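Local coordinates for ureidoglycolate hydrolase (Arabidopsis thaliana, PDB 4PXE), which hydrolyses (S)-ureidoglycolate to glyoxylate, carbon dioxide and ammonium with the aid of two manganese ions, late in plant purine breakdown, at residues A[345-358]-A[381-393]. Sequence-based numbering, arbitrary orientation.
Sequences DPPALSDKLVIKKM and LFMARISPMGMIF
Met-389 meets residues 348-351 with both its backbone and its thioether. Met-389 O accepts from Asp-351 N at 2.8 Å, within the carbonyl plane, and water 3 links Met-389 N to Leu-349 O. The side chain leaves with CG anti to the backbone N (chi1 172°) and then bends twice, which lays SD 3.7 Å from Ser-350 OG and brings CE close to Ser-350 CA and Leu-349 O; that hydroxyl is itself hydrogen-bonded to Val-225 O of strand 222-239. Asp-351 caps helix 352-364: OD1 takes the N-H of Val-354 on its anti lone pair and, weakly, that of Leu-353, while the carboxylate lies alongside the Pro-388 ring, Asp-351 OD2 3.5 Å from Pro-388 CB. With an alanine here, the N-H groups of Leu-353 and Val-354 would probably lose their side-chain acceptor, and the ring of Pro-388 the carboxylate beside it. One turn on, Val-354 CG1 rests 3.7 Å from Gly-390 CA, where a side chain on the strand would collide with it. Met-358 then crosses Ile-392 obliquely, Met-358 CE 3.5 Å from Ile-392 CG1. At the other end, Leu-381 CD1 reaches both Ala-348 CB, at 3.6 Å, and Pro-346 O, and Ala-384 CB also meets the Ala-348 methyl. Beyond it, the Arg-385 guanidinium, one face over Phe-382 CD1, uses NH2 to reach Asp-345 OD2 through water 1 and Pro-346 O through water 2, both in its plane; Asp-345 OD1 is salt-bridged to Arg-150. Helix 352-358 and strand 389-393 run roughly parallel, their axes 30° apart, as in the helix-on-sheet layering of the M20 peptidase catalytic domain, where strand 389-394 pairs with strand 201-209, which carries the manganese ligand His-208.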
ATOM      1  N   ASP A 345     -22.628 -14.280  -3.864  1.00 17.42           N
ATOM      2  CA  ASP A 345     -23.939 -14.390  -3.250  1.00 18.07           C
ATOM      3  C   ASP A 345     -25.042 -14.137  -4.262  1.00 17.18           C
ATOM      4  O   ASP A 345     -24.863 -13.387  -5.206  1.00 17.05           O
ATOM      5  CB  ASP A 345     -24.044 -13.390  -2.097  1.00 17.26           C
ATOM      6  CG  ASP A 345     -22.939 -13.574  -1.074  1.00 18.62           C
ATOM      7  OD1 ASP A 345     -22.157 -12.625  -0.876  1.00 19.47           O
ATOM      8  OD2 ASP A 345     -22.853 -14.667  -0.474  1.00 22.09           O
ATOM      9  N   PRO A 346     -26.205 -14.775  -4.056  1.00 17.61           N
ATOM     10  CA  PRO A 346     -27.359 -14.538  -4.925  1.00 17.47           C
ATOM     11  C   PRO A 346     -28.021 -13.202  -4.616  1.00 16.72           C
ATOM     12  O   PRO A 346     -27.792 -12.639  -3.550  1.00 18.51           O
ATOM     13  CB  PRO A 346     -28.298 -15.695  -4.561  1.00 17.93           C
ATOM     14  CG  PRO A 346     -27.968 -16.002  -3.139  1.00 19.05           C
ATOM     15  CD  PRO A 346     -26.472 -15.802  -3.034  1.00 19.17           C
ATOM     16  N   PRO A 347     -28.832 -12.696  -5.549  1.00 17.23           N
ATOM     17  CA  PRO A 347     -29.635 -11.509  -5.237  1.00 17.23           C
ATOM     18  C   PRO A 347     -30.763 -11.897  -4.289  1.00 19.62           C
ATOM     19  O   PRO A 347     -31.029 -13.088  -4.104  1.00 19.38           O
ATOM     20  CB  PRO A 347     -30.196 -11.112  -6.599  1.00 18.63           C
ATOM     21  CG  PRO A 347     -30.268 -12.392  -7.362  1.00 21.52           C
ATOM     22  CD  PRO A 347     -29.123 -13.233  -6.891  1.00 19.12           C
ATOM     23  N   ALA A 348     -31.408 -10.915  -3.667  1.00 16.99           N
ATOM     24  CA  ALA A 348     -32.603 -11.204  -2.875  1.00 18.32           C
ATOM     25  C   ALA A 348     -33.775 -10.349  -3.317  1.00 20.53           C
ATOM     26  O   ALA A 348     -33.602  -9.240  -3.813  1.00 18.01           O
ATOM     27  CB  ALA A 348     -32.344 -11.018  -1.397  1.00 21.83           C
ATOM     28  N   LEU A 349     -34.975 -10.885  -3.131  1.00 19.92           N
ATOM     29  CA  LEU A 349     -36.205 -10.154  -3.402  1.00 19.79           C
ATOM     30  C   LEU A 349     -36.830  -9.687  -2.091  1.00 17.71           C
ATOM     31  O   LEU A 349     -36.872 -10.432  -1.113  1.00 19.05           O
ATOM     32  CB  LEU A 349     -37.204 -11.055  -4.140  1.00 21.56           C
ATOM     33  CG  LEU A 349     -36.908 -11.417  -5.596  1.00 28.18           C
ATOM     34  CD1 LEU A 349     -37.874 -12.490  -6.079  1.00 33.99           C
ATOM     35  CD2 LEU A 349     -37.003 -10.189  -6.477  1.00 28.70           C
ATOM     36  N   SER A 350     -37.316  -8.449  -2.063  1.00 15.37           N
ATOM     37  CA  SER A 350     -38.073  -7.983  -0.905  1.00 15.15           C
ATOM     38  C   SER A 350     -39.423  -8.684  -0.824  1.00 16.74           C
ATOM     39  O   SER A 350     -39.995  -9.066  -1.844  1.00 17.35           O
ATOM     40  CB  SER A 350     -38.294  -6.483  -0.986  1.00 14.63           C
ATOM     41  OG  SER A 350     -37.049  -5.834  -1.175  1.00 16.85           O
ATOM     42  N   ASP A 351     -39.918  -8.840   0.392  1.00 15.43           N
ATOM     43  CA  ASP A 351     -41.208  -9.484   0.627  1.00 16.17           C
ATOM     44  C   ASP A 351     -42.336  -8.605   0.090  1.00 17.76           C
ATOM     45  O   ASP A 351     -42.348  -7.384   0.288  1.00 16.04           O
ATOM     46  CB  ASP A 351     -41.378  -9.754   2.114  1.00 15.98           C
ATOM     47  CG  ASP A 351     -42.699 -10.405   2.437  1.00 18.44           C
ATOM     48  OD1 ASP A 351     -43.699  -9.668   2.607  1.00 20.44           O
ATOM     49  OD2 ASP A 351     -42.732 -11.652   2.513  1.00 20.83           O
ATOM     50  N   LYS A 352     -43.288  -9.223  -0.600  1.00 17.29           N
ATOM     51  CA  LYS A 352     -44.335  -8.462  -1.278  1.00 18.49           C
ATOM     52  C   LYS A 352     -45.299  -7.744  -0.330  1.00 17.26           C
ATOM     53  O   LYS A 352     -45.805  -6.673  -0.662  1.00 17.44           O
ATOM     54  CB  LYS A 352     -45.102  -9.354  -2.253  1.00 18.55           C
ATOM     55  CG  LYS A 352     -44.214  -9.988  -3.323  1.00 18.06           C
ATOM     56  CD  LYS A 352     -43.420  -8.945  -4.104  1.00 19.44           C
ATOM     57  CE  LYS A 352     -42.665  -9.584  -5.259  1.00 23.76           C
ATOM     58  NZ  LYS A 352     -41.874  -8.567  -6.008  1.00 23.93           N
ATOM     59  N   LEU A 353     -45.554  -8.315   0.841  1.00 15.18           N
ATOM     60  CA  LEU A 353     -46.425  -7.643   1.810  1.00 16.10           C
ATOM     61  C   LEU A 353     -45.674  -6.528   2.532  1.00 17.41           C
ATOM     62  O   LEU A 353     -46.276  -5.554   2.961  1.00 17.51           O
ATOM     63  CB  LEU A 353     -47.028  -8.632   2.805  1.00 19.29           C
ATOM     64  CG  LEU A 353     -47.902  -9.709   2.149  1.00 21.67           C
ATOM     65  CD1 LEU A 353     -48.579 -10.558   3.213  1.00 24.19           C
ATOM     66  CD2 LEU A 353     -48.925  -9.107   1.183  1.00 21.65           C
ATOM     67  N   VAL A 354     -44.357  -6.665   2.657  1.00 17.05           N
ATOM     68  CA  VAL A 354     -43.563  -5.591   3.250  1.00 17.28           C
ATOM     69  C   VAL A 354     -43.532  -4.391   2.316  1.00 16.00           C
ATOM     70  O   VAL A 354     -43.736  -3.250   2.756  1.00 16.30           O
ATOM     71  CB  VAL A 354     -42.138  -6.058   3.611  1.00 16.44           C
ATOM     72  CG1 VAL A 354     -41.258  -4.857   3.975  1.00 16.80           C
ATOM     73  CG2 VAL A 354     -42.201  -7.078   4.752  1.00 17.48           C
ATOM     74  N   ILE A 355     -43.309  -4.651   1.032  1.00 16.52           N
ATOM     75  CA  ILE A 355     -43.383  -3.635  -0.012  1.00 18.04           C
ATOM     76  C   ILE A 355     -44.719  -2.913   0.028  1.00 19.49           C
ATOM     77  O   ILE A 355     -44.784  -1.690  -0.028  1.00 18.39           O
ATOM     78  CB  ILE A 355     -43.217  -4.277  -1.406  1.00 18.02           C
ATOM     79  CG1 ILE A 355     -41.762  -4.718  -1.603  1.00 20.94           C
ATOM     80  CG2 ILE A 355     -43.678  -3.316  -2.501  1.00 20.27           C
ATOM     81  CD1 ILE A 355     -41.550  -5.589  -2.827  1.00 20.03           C
ATOM     82  N   LYS A 356     -45.788  -3.693   0.136  1.00 16.06           N
ATOM     83  CA  LYS A 356     -47.135  -3.158   0.179  1.00 17.57           C
ATOM     84  C   LYS A 356     -47.296  -2.169   1.329  1.00 18.51           C
ATOM     85  O   LYS A 356     -47.802  -1.062   1.127  1.00 17.17           O
ATOM     86  CB  LYS A 356     -48.130  -4.309   0.327  1.00 18.62           C
ATOM     87  CG  LYS A 356     -49.586  -3.886   0.407  1.00 18.99           C
ATOM     88  CD  LYS A 356     -50.460  -5.125   0.598  1.00 19.51           C
ATOM     89  CE  LYS A 356     -51.943  -4.798   0.581  1.00 19.37           C
ATOM     90  NZ  LYS A 356     -52.378  -4.088   1.807  1.00 22.87           N
ATOM     91  N   LYS A 357     -46.862  -2.560   2.525  1.00 17.02           N
ATOM     92  CA  LYS A 357     -47.009  -1.718   3.714  1.00 18.24           C
ATOM     93  C   LYS A 357     -46.185  -0.436   3.583  1.00 19.04           C
ATOM     94  O   LYS A 357     -46.636   0.646   3.962  1.00 17.09           O
ATOM     95  CB  LYS A 357     -46.570  -2.457   4.979  1.00 21.51           C
ATOM     96  CG  LYS A 357     -47.522  -3.514   5.498  1.00 31.16           C
ATOM     97  CD  LYS A 357     -48.736  -2.916   6.183  1.00 31.19           C
ATOM     98  CE  LYS A 357     -49.512  -4.002   6.900  1.00 36.39           C
ATOM     99  NZ  LYS A 357     -50.943  -3.642   7.025  1.00 37.39           N
ATOM    100  N   MET A 358     -44.971  -0.565   3.056  1.00 16.09           N
ATOM    101  CA  MET A 358     -44.109   0.597   2.858  1.00 17.10           C
ATOM    102  C   MET A 358     -44.714   1.607   1.879  1.00 16.75           C
ATOM    103  O   MET A 358     -44.699   2.820   2.127  1.00 15.12           O
ATOM    104  CB  MET A 358     -42.722   0.160   2.370  1.00 17.46           C
ATOM    105  CG  MET A 358     -41.854  -0.553   3.402  1.00 16.83           C
ATOM    106  SD  MET A 358     -40.238  -0.909   2.688  1.00 23.29           S
ATOM    107  CE  MET A 358     -40.253   0.404   1.559  1.00 14.09           C
ATOM    108  N   LEU A 381     -29.779  -7.999   2.667  1.00 13.73           N
ATOM    109  CA  LEU A 381     -29.566  -9.107   1.737  1.00 15.37           C
ATOM    110  C   LEU A 381     -29.569 -10.438   2.490  1.00 18.52           C
ATOM    111  O   LEU A 381     -30.114 -11.440   2.008  1.00 17.61           O
ATOM    112  CB  LEU A 381     -28.240  -8.925   0.987  1.00 15.43           C
ATOM    113  CG  LEU A 381     -27.847 -10.023  -0.001  1.00 16.56           C
ATOM    114  CD1 LEU A 381     -28.892 -10.152  -1.082  1.00 18.76           C
ATOM    115  CD2 LEU A 381     -26.499  -9.704  -0.611  1.00 15.13           C
ATOM    116  N   PHE A 382     -28.979 -10.441   3.680  1.00 14.13           N
ATOM    117  CA  PHE A 382     -28.880 -11.666   4.475  1.00 16.94           C
ATOM    118  C   PHE A 382     -30.025 -11.847   5.468  1.00 18.25           C
ATOM    119  O   PHE A 382     -30.446 -12.982   5.748  1.00 19.09           O
ATOM    120  CB  PHE A 382     -27.501 -11.760   5.119  1.00 16.70           C
ATOM    121  CG  PHE A 382     -26.414 -11.816   4.097  1.00 15.98           C
ATOM    122  CD1 PHE A 382     -26.128 -13.011   3.453  1.00 18.87           C
ATOM    123  CD2 PHE A 382     -25.759 -10.665   3.689  1.00 15.57           C
ATOM    124  CE1 PHE A 382     -25.174 -13.065   2.462  1.00 19.44           C
ATOM    125  CE2 PHE A 382     -24.807 -10.711   2.693  1.00 16.74           C
ATOM    126  CZ  PHE A 382     -24.511 -11.908   2.078  1.00 17.64           C
ATOM    127  N   MET A 383     -30.559 -10.738   5.976  1.00 15.41           N
ATOM    128  CA  MET A 383     -31.754 -10.799   6.815  1.00 15.29           C
ATOM    129  C   MET A 383     -32.922 -11.423   6.062  1.00 17.23           C
ATOM    130  O   MET A 383     -33.789 -12.050   6.673  1.00 17.71           O
ATOM    131  CB  MET A 383     -32.127  -9.403   7.345  1.00 16.09           C
ATOM    132  CG  MET A 383     -31.139  -8.838   8.360  1.00 17.08           C
ATOM    133  SD  MET A 383     -30.847  -9.920   9.787  1.00 19.91           S
ATOM    134  CE  MET A 383     -32.393  -9.725  10.674  1.00 21.96           C
ATOM    135  N   ALA A 384     -32.937 -11.259   4.742  1.00 17.52           N
ATOM    136  CA  ALA A 384     -33.967 -11.844   3.880  1.00 17.98           C
ATOM    137  C   ALA A 384     -34.011 -13.370   3.969  1.00 22.58           C
ATOM    138  O   ALA A 384     -35.021 -13.993   3.627  1.00 20.90           O
ATOM    139  CB  ALA A 384     -33.769 -11.410   2.435  1.00 19.23           C
ATOM    140  N   ARG A 385     -32.913 -13.971   4.418  1.00 20.14           N
ATOM    141  CA  ARG A 385     -32.866 -15.421   4.584  1.00 21.49           C
ATOM    142  C   ARG A 385     -33.567 -15.883   5.866  1.00 24.73           C
ATOM    143  O   ARG A 385     -33.877 -17.070   6.017  1.00 24.71           O
ATOM    144  CB  ARG A 385     -31.409 -15.895   4.571  1.00 20.02           C
ATOM    145  CG  ARG A 385     -30.671 -15.523   3.311  1.00 20.33           C
ATOM    146  CD  ARG A 385     -29.260 -16.069   3.328  1.00 22.16           C
ATOM    147  NE  ARG A 385     -28.545 -15.698   2.119  1.00 18.65           N
ATOM    148  CZ  ARG A 385     -27.376 -16.222   1.765  1.00 20.82           C
ATOM    149  NH1 ARG A 385     -26.803 -17.134   2.541  1.00 23.62           N
ATOM    150  NH2 ARG A 385     -26.792 -15.840   0.640  1.00 20.65           N
ATOM    151  N   ILE A 386     -33.821 -14.939   6.771  1.00 21.03           N
ATOM    152  CA  ILE A 386     -34.344 -15.198   8.113  1.00 22.11           C
ATOM    153  C   ILE A 386     -35.796 -14.745   8.231  1.00 23.27           C
ATOM    154  O   ILE A 386     -36.597 -15.341   8.958  1.00 23.71           O
ATOM    155  CB  ILE A 386     -33.515 -14.428   9.183  1.00 28.57           C
ATOM    156  CG1 ILE A 386     -32.111 -15.004   9.287  1.00 31.37           C
ATOM    157  CG2 ILE A 386     -34.187 -14.479  10.556  1.00 32.89           C
ATOM    158  CD1 ILE A 386     -32.109 -16.496   9.584  1.00 36.21           C
ATOM    159  N   SER A 387     -36.141 -13.681   7.516  1.00 20.13           N
ATOM    160  CA  SER A 387     -37.486 -13.134   7.618  1.00 22.49           C
ATOM    161  C   SER A 387     -37.837 -12.296   6.393  1.00 21.55           C
ATOM    162  O   SER A 387     -36.953 -11.909   5.619  1.00 19.13           O
ATOM    163  CB  SER A 387     -37.626 -12.304   8.895  1.00 28.95           C
ATOM    164  OG  SER A 387     -36.966 -11.066   8.770  1.00 30.62           O
ATOM    165  N   PRO A 388     -39.136 -12.037   6.192  1.00 20.10           N
ATOM    166  CA  PRO A 388     -39.568 -11.097   5.158  1.00 18.00           C
ATOM    167  C   PRO A 388     -38.796  -9.786   5.292  1.00 17.46           C
ATOM    168  O   PRO A 388     -38.643  -9.281   6.404  1.00 19.91           O
ATOM    169  CB  PRO A 388     -41.044 -10.893   5.486  1.00 18.64           C
ATOM    170  CG  PRO A 388     -41.464 -12.233   6.035  1.00 19.06           C
ATOM    171  CD  PRO A 388     -40.285 -12.714   6.836  1.00 19.61           C
ATOM    172  N   MET A 389     -38.312  -9.260   4.175  1.00 14.93           N
ATOM    173  CA  MET A 389     -37.442  -8.091   4.202  1.00 15.27           C
ATOM    174  C   MET A 389     -37.964  -6.984   3.299  1.00 15.50           C
ATOM    175  O   MET A 389     -38.618  -7.239   2.289  1.00 16.14           O
ATOM    176  CB  MET A 389     -36.032  -8.524   3.761  1.00 15.69           C
ATOM    177  CG  MET A 389     -35.008  -7.397   3.527  1.00 16.72           C
ATOM    178  SD  MET A 389     -35.122  -6.601   1.904  1.00 16.75           S
ATOM    179  CE  MET A 389     -34.513  -7.889   0.809  1.00 16.55           C
ATOM    180  N   GLY A 390     -37.645  -5.744   3.653  1.00 15.47           N
ATOM    181  CA  GLY A 390     -37.827  -4.637   2.733  1.00 16.90           C
ATOM    182  C   GLY A 390     -36.850  -3.535   3.070  1.00 14.53           C
ATOM    183  O   GLY A 390     -36.278  -3.528   4.167  1.00 15.18           O
ATOM    184  N   MET A 391     -36.672  -2.604   2.141  1.00 13.18           N
ATOM    185  CA  MET A 391     -35.832  -1.432   2.386  1.00 13.48           C
ATOM    186  C   MET A 391     -36.544  -0.166   1.950  1.00 13.20           C
ATOM    187  O   MET A 391     -37.242  -0.150   0.937  1.00 12.94           O
ATOM    188  CB  MET A 391     -34.493  -1.516   1.640  1.00 13.16           C
ATOM    189  CG  MET A 391     -33.630  -2.715   1.986  1.00 13.92           C
ATOM    190  SD  MET A 391     -31.972  -2.536   1.271  1.00 13.93           S
ATOM    191  CE  MET A 391     -31.370  -1.167   2.265  1.00 14.81           C
ATOM    192  N   ILE A 392     -36.325   0.901   2.711  1.00 14.38           N
ATOM    193  CA  ILE A 392     -36.772   2.239   2.352  1.00 13.89           C
ATOM    194  C   ILE A 392     -35.532   3.040   1.942  1.00 12.16           C
ATOM    195  O   ILE A 392     -34.625   3.216   2.755  1.00 13.66           O
ATOM    196  CB  ILE A 392     -37.378   2.927   3.580  1.00 13.04           C
ATOM    197  CG1 ILE A 392     -38.575   2.132   4.124  1.00 14.73           C
ATOM    198  CG2 ILE A 392     -37.825   4.353   3.250  1.00 15.15           C
ATOM    199  CD1 ILE A 392     -38.940   2.523   5.522  1.00 16.88           C
ATOM    200  N   PHE A 393     -35.494   3.509   0.698  1.00 12.24           N
ATOM    201  CA  PHE A 393     -34.449   4.432   0.234  1.00 10.66           C
ATOM    202  C   PHE A 393     -34.901   5.886   0.378  1.00 12.57           C
ATOM    203  O   PHE A 393     -36.068   6.219   0.117  1.00 12.91           O
ATOM    204  CB  PHE A 393     -34.134   4.204  -1.246  1.00 11.87           C
ATOM    205  CG  PHE A 393     -33.130   3.111  -1.531  1.00 11.01           C
ATOM    206  CD1 PHE A 393     -32.371   2.501  -0.525  1.00 12.12           C
ATOM    207  CD2 PHE A 393     -32.936   2.722  -2.845  1.00 12.70           C
ATOM    208  CE1 PHE A 393     -31.432   1.504  -0.867  1.00 12.63           C
ATOM    209  CE2 PHE A 393     -32.008   1.746  -3.177  1.00 14.18           C
ATOM    210  CZ  PHE A 393     -31.267   1.142  -2.185  1.00 13.92           C
TER
HETATM  211  O   HOH W   1     -24.349 -16.864  -0.365  1.00 21.48           O
HETATM  212  O   HOH W   2     -27.353 -13.457  -1.019  1.00 20.62           O
HETATM  213  O   HOH W   3     -37.918 -10.853   1.799  1.00 18.33           O